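Local coordinates for putative mandelate racemase/muconate lactonizing enzyme (Bordetella bronchiseptica, PDB 3DDM), which is of unknown function but has the two-domain architecture of the enolase superfamily, an N-terminal capping domain joined to a TIM-barrel-like domain, at residues A66-R71 / T107-P112; A78-A83 / E97-V102. The protein carries 1 engineered substitution. All blocks are in the same frame, centred on the assembly; numbering follows the deposited sequence.

Interaction 1: A66-R71 / T107-P112; sequences AEHRAR and TGEPGP
A buried histidine-carboxylate bond joins His68 to Glu109 at the subunit interface, where the His68 ring also stacks on His68 of the second subunit. His68 NE2 donates to Glu109 OE1 across 2.6 Å, almost straight. The oxygen lies in the ring plane, at the imidazole edge. On the carboxylate the bond arrives from the syn side, 31° out of the carboxylate plane; the ring and carboxylate planes stand 62° apart. His68 holds CG anti to its backbone N (chi1 -179°), which sends the ring off the helix toward the loop, while the Glu109 chain, extended beyond CG, reaches in from the opposite direction. Glu109 OE2 makes a salt bridge to Arg69 NH2 of the second subunit, and the pairing is reciprocal, Arg69 NH2 meeting Glu109 OE2 of that subunit in turn; the nearby positive charge would probably favour an ionised Glu109. Both segments belong to the N-terminal capping domain of the mandelate racemase/muconate lactonizing enzyme family: 66-71 is an early part of helix 65-81, and 107-112 is the turn between helices 101-107 and 110-131. Gly108 makes that turn with positive phi, and Glu109 follows at the N-cap position of helix 110-131. In the first turn of helix 110-131, Pro112 lies against Arg69, the ring and the arginine chain crossing obliquely. Pro112 CA sits over one guanidinium face, 3.9 Å above its plane, and Pro112 CG comes to 3.7 Å from Arg69 NH2. The Arg69 chain is extended from CG to NE, and within the subunit its end is also steadied by bonds from NH2 to Gln115 OE1 and from NH1 to Gly65 O. The His68 ring meets Pro112 more loosely, CD2 to CB at 4.2 Å.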
ATOM      1  N   ALA A  66      -6.741   8.439  -6.554  1.00 39.73           N
ATOM      2  CA  ALA A  66      -8.210   8.327  -6.570  1.00 38.37           C
ATOM      3  C   ALA A  66      -8.815   7.270  -7.497  1.00 38.27           C
ATOM      4  O   ALA A  66      -9.707   6.529  -7.096  1.00 38.06           O
ATOM      5  CB  ALA A  66      -8.834   9.689  -6.867  1.00 36.91           C
ATOM      6  N   GLU A  67      -8.342   7.203  -8.734  1.00 39.71           N
ATOM      7  CA  GLU A  67      -8.864   6.231  -9.692  1.00 39.15           C
ATOM      8  C   GLU A  67      -8.639   4.787  -9.219  1.00 39.33           C
ATOM      9  O   GLU A  67      -9.538   3.942  -9.282  1.00 38.86           O
ATOM     10  CB  GLU A  67      -8.200   6.432 -11.059  1.00 39.15           C
ATOM     11  CG  GLU A  67      -8.622   7.695 -11.833  1.00 41.88           C
ATOM     12  CD  GLU A  67      -8.116   9.002 -11.228  1.00 44.29           C
ATOM     13  OE1 GLU A  67      -7.169   8.952 -10.407  1.00 47.54           O
ATOM     14  OE2 GLU A  67      -8.650  10.084 -11.588  1.00 44.28           O
ATOM     15  N   HIS A  68      -7.432   4.511  -8.740  1.00 37.97           N
ATOM     16  CA  HIS A  68      -7.102   3.176  -8.271  1.00 36.58           C
ATOM     17  C   HIS A  68      -8.064   2.730  -7.169  1.00 37.55           C
ATOM     18  O   HIS A  68      -8.520   1.584  -7.140  1.00 36.53           O
ATOM     19  CB  HIS A  68      -5.665   3.151  -7.741  1.00 35.92           C
ATOM     20  CG  HIS A  68      -5.227   1.806  -7.259  1.00 35.71           C
ATOM     21  ND1 HIS A  68      -5.213   0.692  -8.075  1.00 36.46           N
ATOM     22  CD2 HIS A  68      -4.822   1.384  -6.038  1.00 34.88           C
ATOM     23  CE1 HIS A  68      -4.820  -0.357  -7.375  1.00 34.54           C
ATOM     24  NE2 HIS A  68      -4.577   0.035  -6.137  1.00 35.04           N
ATOM     25  N   ARG A  69      -8.369   3.648  -6.258  1.00 37.62           N
ATOM     26  CA  ARG A  69      -9.248   3.346  -5.146  1.00 37.49           C
ATOM     27  C   ARG A  69     -10.668   3.061  -5.597  1.00 37.82           C
ATOM     28  O   ARG A  69     -11.322   2.163  -5.069  1.00 37.38           O
ATOM     29  CB  ARG A  69      -9.193   4.488  -4.141  1.00 36.90           C
ATOM     30  CG  ARG A  69      -7.858   4.524  -3.413  1.00 36.04           C
ATOM     31  CD  ARG A  69      -7.610   5.838  -2.692  1.00 36.85           C
ATOM     32  NE  ARG A  69      -6.504   5.703  -1.753  1.00 36.66           N
ATOM     33  CZ  ARG A  69      -5.257   5.411  -2.100  1.00 37.37           C
ATOM     34  NH1 ARG A  69      -4.938   5.228  -3.377  1.00 37.61           N
ATOM     35  NH2 ARG A  69      -4.328   5.281  -1.165  1.00 38.48           N
ATOM     36  N   ALA A  70     -11.141   3.814  -6.583  1.00 39.07           N
ATOM     37  CA  ALA A  70     -12.479   3.593  -7.110  1.00 39.06           C
ATOM     38  C   ALA A  70     -12.482   2.236  -7.809  1.00 40.04           C
ATOM     39  O   ALA A  70     -13.446   1.486  -7.698  1.00 42.45           O
ATOM     40  CB  ALA A  70     -12.852   4.697  -8.079  1.00 38.97           C
ATOM     41  N   ARG A  71     -11.399   1.909  -8.512  1.00 40.61           N
ATOM     42  CA  ARG A  71     -11.310   0.616  -9.187  1.00 42.65           C
ATOM     43  C   ARG A  71     -11.365  -0.506  -8.161  1.00 43.67           C
ATOM     44  O   ARG A  71     -12.065  -1.500  -8.357  1.00 44.22           O
ATOM     45  CB  ARG A  71     -10.017   0.490  -9.999  1.00 45.22           C
ATOM     46  CG  ARG A  71     -10.000   1.268 -11.305  1.00 50.03           C
ATOM     47  CD  ARG A  71     -11.158   0.852 -12.225  1.00 58.00           C
ATOM     48  NE  ARG A  71     -10.931  -0.400 -12.964  1.00 62.16           N
ATOM     49  CZ  ARG A  71     -11.886  -1.080 -13.607  1.00 62.79           C
ATOM     50  NH1 ARG A  71     -13.146  -0.641 -13.606  1.00 61.98           N
ATOM     51  NH2 ARG A  71     -11.581  -2.194 -14.264  1.00 62.13           N
ATOM     52  N   THR A 107       0.145  -7.456  -2.386  1.00 43.56           N
ATOM     53  CA  THR A 107       0.337  -6.219  -3.109  1.00 42.24           C
ATOM     54  C   THR A 107       0.935  -5.082  -2.308  1.00 41.92           C
ATOM     55  O   THR A 107       1.424  -4.107  -2.886  1.00 42.12           O
ATOM     56  CB  THR A 107      -1.001  -5.747  -3.675  1.00 43.65           C
ATOM     57  OG1 THR A 107      -1.880  -5.415  -2.597  1.00 44.59           O
ATOM     58  CG2 THR A 107      -1.652  -6.855  -4.483  1.00 43.65           C
ATOM     59  N   GLY A 108       0.896  -5.195  -0.986  1.00 39.43           N
ATOM     60  CA  GLY A 108       1.427  -4.128  -0.165  1.00 38.25           C
ATOM     61  C   GLY A 108       0.522  -2.911  -0.241  1.00 39.40           C
ATOM     62  O   GLY A 108       0.991  -1.766  -0.211  1.00 40.41           O
ATOM     63  N   GLU A 109      -0.783  -3.163  -0.355  1.00 38.77           N
ATOM     64  CA  GLU A 109      -1.783  -2.100  -0.417  1.00 38.18           C
ATOM     65  C   GLU A 109      -2.730  -2.141   0.787  1.00 36.46           C
ATOM     66  O   GLU A 109      -3.944  -2.150   0.636  1.00 36.52           O
ATOM     67  CB  GLU A 109      -2.583  -2.195  -1.720  1.00 37.36           C
ATOM     68  CG  GLU A 109      -1.756  -1.874  -2.960  1.00 43.17           C
ATOM     69  CD  GLU A 109      -2.583  -1.785  -4.244  1.00 44.92           C
ATOM     70  OE1 GLU A 109      -3.774  -1.417  -4.157  1.00 45.66           O
ATOM     71  OE2 GLU A 109      -2.036  -2.061  -5.338  1.00 44.70           O
ATOM     72  N   PRO A 110      -2.178  -2.164   2.012  1.00 35.63           N
ATOM     73  CA  PRO A 110      -3.076  -2.201   3.166  1.00 36.21           C
ATOM     74  C   PRO A 110      -3.876  -0.905   3.249  1.00 37.61           C
ATOM     75  O   PRO A 110      -4.991  -0.882   3.784  1.00 39.50           O
ATOM     76  CB  PRO A 110      -2.118  -2.361   4.338  1.00 33.56           C
ATOM     77  CG  PRO A 110      -0.913  -1.590   3.881  1.00 33.17           C
ATOM     78  CD  PRO A 110      -0.771  -2.037   2.442  1.00 33.95           C
ATOM     79  N   GLY A 111      -3.292   0.164   2.708  1.00 36.94           N
ATOM     80  CA  GLY A 111      -3.924   1.475   2.709  1.00 36.53           C
ATOM     81  C   GLY A 111      -5.079   1.614   1.730  1.00 36.83           C
ATOM     82  O   GLY A 111      -6.213   1.841   2.144  1.00 36.31           O
ATOM     83  N   PRO A 112      -4.823   1.500   0.418  1.00 36.61           N
ATOM     84  CA  PRO A 112      -5.895   1.621  -0.574  1.00 37.12           C
ATOM     85  C   PRO A 112      -7.097   0.747  -0.215  1.00 38.46           C
ATOM     86  O   PRO A 112      -8.246   1.198  -0.257  1.00 39.42           O
ATOM     87  CB  PRO A 112      -5.218   1.167  -1.860  1.00 36.68           C
ATOM     88  CG  PRO A 112      -3.829   1.667  -1.672  1.00 36.56           C
ATOM     89  CD  PRO A 112      -3.523   1.289  -0.243  1.00 35.43           C
TER

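Interaction 2: A78-A83 / E97-V102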
ATOM      1  N   ALA A  78     -16.684  -4.813  -4.389  1.00 46.75           N
ATOM      2  CA  ALA A  78     -18.075  -4.929  -4.838  1.00 45.90           C
ATOM      3  C   ALA A  78     -18.539  -6.383  -4.924  1.00 46.12           C
ATOM      4  O   ALA A  78     -19.569  -6.743  -4.350  1.00 44.24           O
ATOM      5  CB  ALA A  78     -18.259  -4.225  -6.183  1.00 43.02           C
ATOM      6  N   PRO A  79     -17.783  -7.241  -5.641  1.00 47.36           N
ATOM      7  CA  PRO A  79     -18.126  -8.661  -5.794  1.00 47.66           C
ATOM      8  C   PRO A  79     -18.278  -9.367  -4.450  1.00 48.61           C
ATOM      9  O   PRO A  79     -19.217 -10.140  -4.248  1.00 50.00           O
ATOM     10  CB  PRO A  79     -16.962  -9.215  -6.597  1.00 47.32           C
ATOM     11  CG  PRO A  79     -16.547  -8.038  -7.438  1.00 48.89           C
ATOM     12  CD  PRO A  79     -16.592  -6.905  -6.444  1.00 47.82           C
ATOM     13  N   LEU A  80     -17.353  -9.116  -3.530  1.00 47.69           N
ATOM     14  CA  LEU A  80     -17.449  -9.737  -2.216  1.00 48.72           C
ATOM     15  C   LEU A  80     -18.770  -9.308  -1.581  1.00 49.93           C
ATOM     16  O   LEU A  80     -19.569 -10.126  -1.119  1.00 51.58           O
ATOM     17  CB  LEU A  80     -16.292  -9.285  -1.323  1.00 47.54           C
ATOM     18  CG  LEU A  80     -14.896  -9.816  -1.636  1.00 45.84           C
ATOM     19  CD1 LEU A  80     -13.904  -9.199  -0.678  1.00 43.31           C
ATOM     20  CD2 LEU A  80     -14.882 -11.329  -1.507  1.00 44.65           C
ATOM     21  N   LEU A  81     -18.990  -8.003  -1.585  1.00 50.63           N
ATOM     22  CA  LEU A  81     -20.178  -7.393  -1.009  1.00 51.02           C
ATOM     23  C   LEU A  81     -21.519  -7.871  -1.591  1.00 50.37           C
ATOM     24  O   LEU A  81     -22.465  -8.129  -0.844  1.00 50.04           O
ATOM     25  CB  LEU A  81     -20.051  -5.877  -1.159  1.00 51.16           C
ATOM     26  CG  LEU A  81     -20.481  -4.957  -0.024  1.00 51.73           C
ATOM     27  CD1 LEU A  81     -19.854  -5.400   1.301  1.00 50.05           C
ATOM     28  CD2 LEU A  81     -20.066  -3.526  -0.393  1.00 51.85           C
ATOM     29  N   THR A  82     -21.605  -7.997  -2.912  1.00 49.75           N
ATOM     30  CA  THR A  82     -22.855  -8.409  -3.545  1.00 50.70           C
ATOM     31  C   THR A  82     -23.052  -9.915  -3.775  1.00 52.40           C
ATOM     32  O   THR A  82     -23.763 -10.309  -4.691  1.00 53.79           O
ATOM     33  CB  THR A  82     -23.046  -7.692  -4.903  1.00 48.87           C
ATOM     34  OG1 THR A  82     -22.059  -8.147  -5.839  1.00 46.83           O
ATOM     35  CG2 THR A  82     -22.919  -6.194  -4.730  1.00 47.38           C
ATOM     36  N   ALA A  83     -22.452 -10.760  -2.946  1.00 53.75           N
ATOM     37  CA  ALA A  83     -22.599 -12.201  -3.129  1.00 54.60           C
ATOM     38  C   ALA A  83     -23.283 -12.879  -1.942  1.00 55.94           C
ATOM     39  O   ALA A  83     -23.565 -14.083  -1.971  1.00 57.20           O
ATOM     40  CB  ALA A  83     -21.239 -12.832  -3.378  1.00 53.03           C
ATOM     41  N   GLU A  97     -12.517  -7.222   5.362  1.00 46.08           N
ATOM     42  CA  GLU A  97     -11.136  -7.217   5.835  1.00 46.76           C
ATOM     43  C   GLU A  97     -10.550  -8.619   5.682  1.00 47.06           C
ATOM     44  O   GLU A  97      -9.500  -8.802   5.059  1.00 49.45           O
ATOM     45  CB  GLU A  97     -11.042  -6.782   7.303  1.00 44.74           C
ATOM     46  CG  GLU A  97     -11.252  -5.296   7.534  1.00 47.86           C
ATOM     47  CD  GLU A  97     -10.675  -4.813   8.867  1.00 51.98           C
ATOM     48  OE1 GLU A  97     -11.085  -5.337   9.931  1.00 53.38           O
ATOM     49  OE2 GLU A  97      -9.806  -3.902   8.853  1.00 53.80           O
ATOM     50  N   ALA A  98     -11.249  -9.607   6.234  1.00 46.40           N
ATOM     51  CA  ALA A  98     -10.803 -10.996   6.182  1.00 45.84           C
ATOM     52  C   ALA A  98     -10.599 -11.521   4.764  1.00 44.90           C
ATOM     53  O   ALA A  98      -9.627 -12.229   4.492  1.00 45.64           O
ATOM     54  CB  ALA A  98     -11.796 -11.889   6.923  1.00 43.97           C
ATOM     55  N   ARG A  99     -11.513 -11.175   3.867  1.00 42.94           N
ATOM     56  CA  ARG A  99     -11.428 -11.640   2.494  1.00 42.64           C
ATOM     57  C   ARG A  99     -10.428 -10.875   1.628  1.00 42.17           C
ATOM     58  O   ARG A  99     -10.287 -11.180   0.445  1.00 42.31           O
ATOM     59  CB  ARG A  99     -12.818 -11.604   1.841  1.00 44.31           C
ATOM     60  CG  ARG A  99     -13.835 -12.569   2.460  1.00 48.37           C
ATOM     61  CD  ARG A  99     -13.477 -14.018   2.162  1.00 50.75           C
ATOM     62  NE  ARG A  99     -13.518 -14.267   0.723  1.00 54.94           N
ATOM     63  CZ  ARG A  99     -14.572 -14.759   0.072  1.00 56.82           C
ATOM     64  NH1 ARG A  99     -15.681 -15.071   0.747  1.00 56.54           N
ATOM     65  NH2 ARG A  99     -14.525 -14.916  -1.257  1.00 52.99           N
ATOM     66  N   THR A 100      -9.742  -9.880   2.194  1.00 39.54           N
ATOM     67  CA  THR A 100      -8.755  -9.128   1.412  1.00 37.94           C
ATOM     68  C   THR A 100      -7.422  -9.072   2.133  1.00 37.37           C
ATOM     69  O   THR A 100      -6.470  -8.460   1.643  1.00 35.66           O
ATOM     70  CB  THR A 100      -9.196  -7.658   1.121  1.00 37.13           C
ATOM     71  OG1 THR A 100      -9.315  -6.919   2.349  1.00 34.18           O
ATOM     72  CG2 THR A 100     -10.507  -7.642   0.379  1.00 37.47           C
ATOM     73  N   ALA A 101      -7.360  -9.709   3.298  1.00 36.88           N
ATOM     74  CA  ALA A 101      -6.140  -9.714   4.097  1.00 36.80           C
ATOM     75  C   ALA A 101      -4.938 -10.229   3.310  1.00 35.79           C
ATOM     76  O   ALA A 101      -3.863  -9.637   3.348  1.00 36.14           O
ATOM     77  CB  ALA A 101      -6.345 -10.547   5.346  1.00 33.89           C
ATOM     78  N   VAL A 102      -5.127 -11.324   2.589  1.00 36.50           N
ATOM     79  CA  VAL A 102      -4.050 -11.904   1.803  1.00 36.86           C
ATOM     80  C   VAL A 102      -3.695 -11.062   0.591  1.00 37.09           C
ATOM     81  O   VAL A 102      -2.530 -10.971   0.213  1.00 39.86           O
ATOM     82  CB  VAL A 102      -4.409 -13.325   1.348  1.00 36.65           C
ATOM     83  CG1 VAL A 102      -3.560 -13.729   0.152  1.00 37.52           C
ATOM     84  CG2 VAL A 102      -4.194 -14.287   2.508  1.00 36.38           C
TER
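Ala78 O is gripped by two bonds from Thr82, one turn on, where the helix carrying Leu80 to Arg99 and Thr100 comes to its end. Thr82 N reaches it at 2.8 Å and Thr82 OG1 donates to it at 3.2 Å, the hydroxyl from above the carbonyl plane, 44° out of it. Thr82 is the first residue to leave helical backbone angles. The contact across the segments is apolar in kind and rests on Leu80, whose two methyl branches divide the work. CD2 sits over one face of the Arg99 guanidinium, 3.5 Å above its plane and shifted toward the rim, with NH2 as its nearest atom there at 3.6 Å. CD1 packs nearer the backbone of Arg99, 3.6 Å from CB, and also meets Thr100 CG2 at 3.9 Å. The arginine can offer both its root and its flat end because its chain is bent at chi2 and chi3, folding the guanidinium back over the leucine. Thr100 turns CG2 anti to its carbonyl carbon, presenting the methyl to Leu80 while OG1 bonds to Leu96 O. Thr100 stands at the N-cap position of helix 101-107, but its side chain makes no capping bond; its N reaches back to Glu97 O at 3.1 Å. Leu80 is partly exposed and Arg99 lies at the surface, whereas Thr100 is buried. The contact joins the C-terminal end of helix 65-81 to the junction between helices 89-98 and 101-107 in the capping domain. Leu96 of helix 89-98 touches Leu80 and Leu81, strand 14-23 meets Ala78, Leu81 and Thr82 through Val15, and helix 110-131 packs Leu120 on Leu81 and Ile117 on Thr100.

Helix 65-81 serves both interactions: its early turns face the turn before helix 110-131 in interaction 1, and its C-terminal end meets the junction of helices 89-98 and 101-107 in interaction 2. The two contacts do not touch; their centres are 14 Å apart and their nearest atoms about 5 Å. Along the chain, both segments of interaction 2 fall between those of interaction 1, and both contacts pack helix 65-81 against later helical parts of the capping domain. Interaction 1 is buried at the dimer interface, joining a hydrogen bond to proline packing, whereas interaction 2 is partly exposed and apolar, nearing the second subunit where Ala101 and Val102 pack on its Arg235.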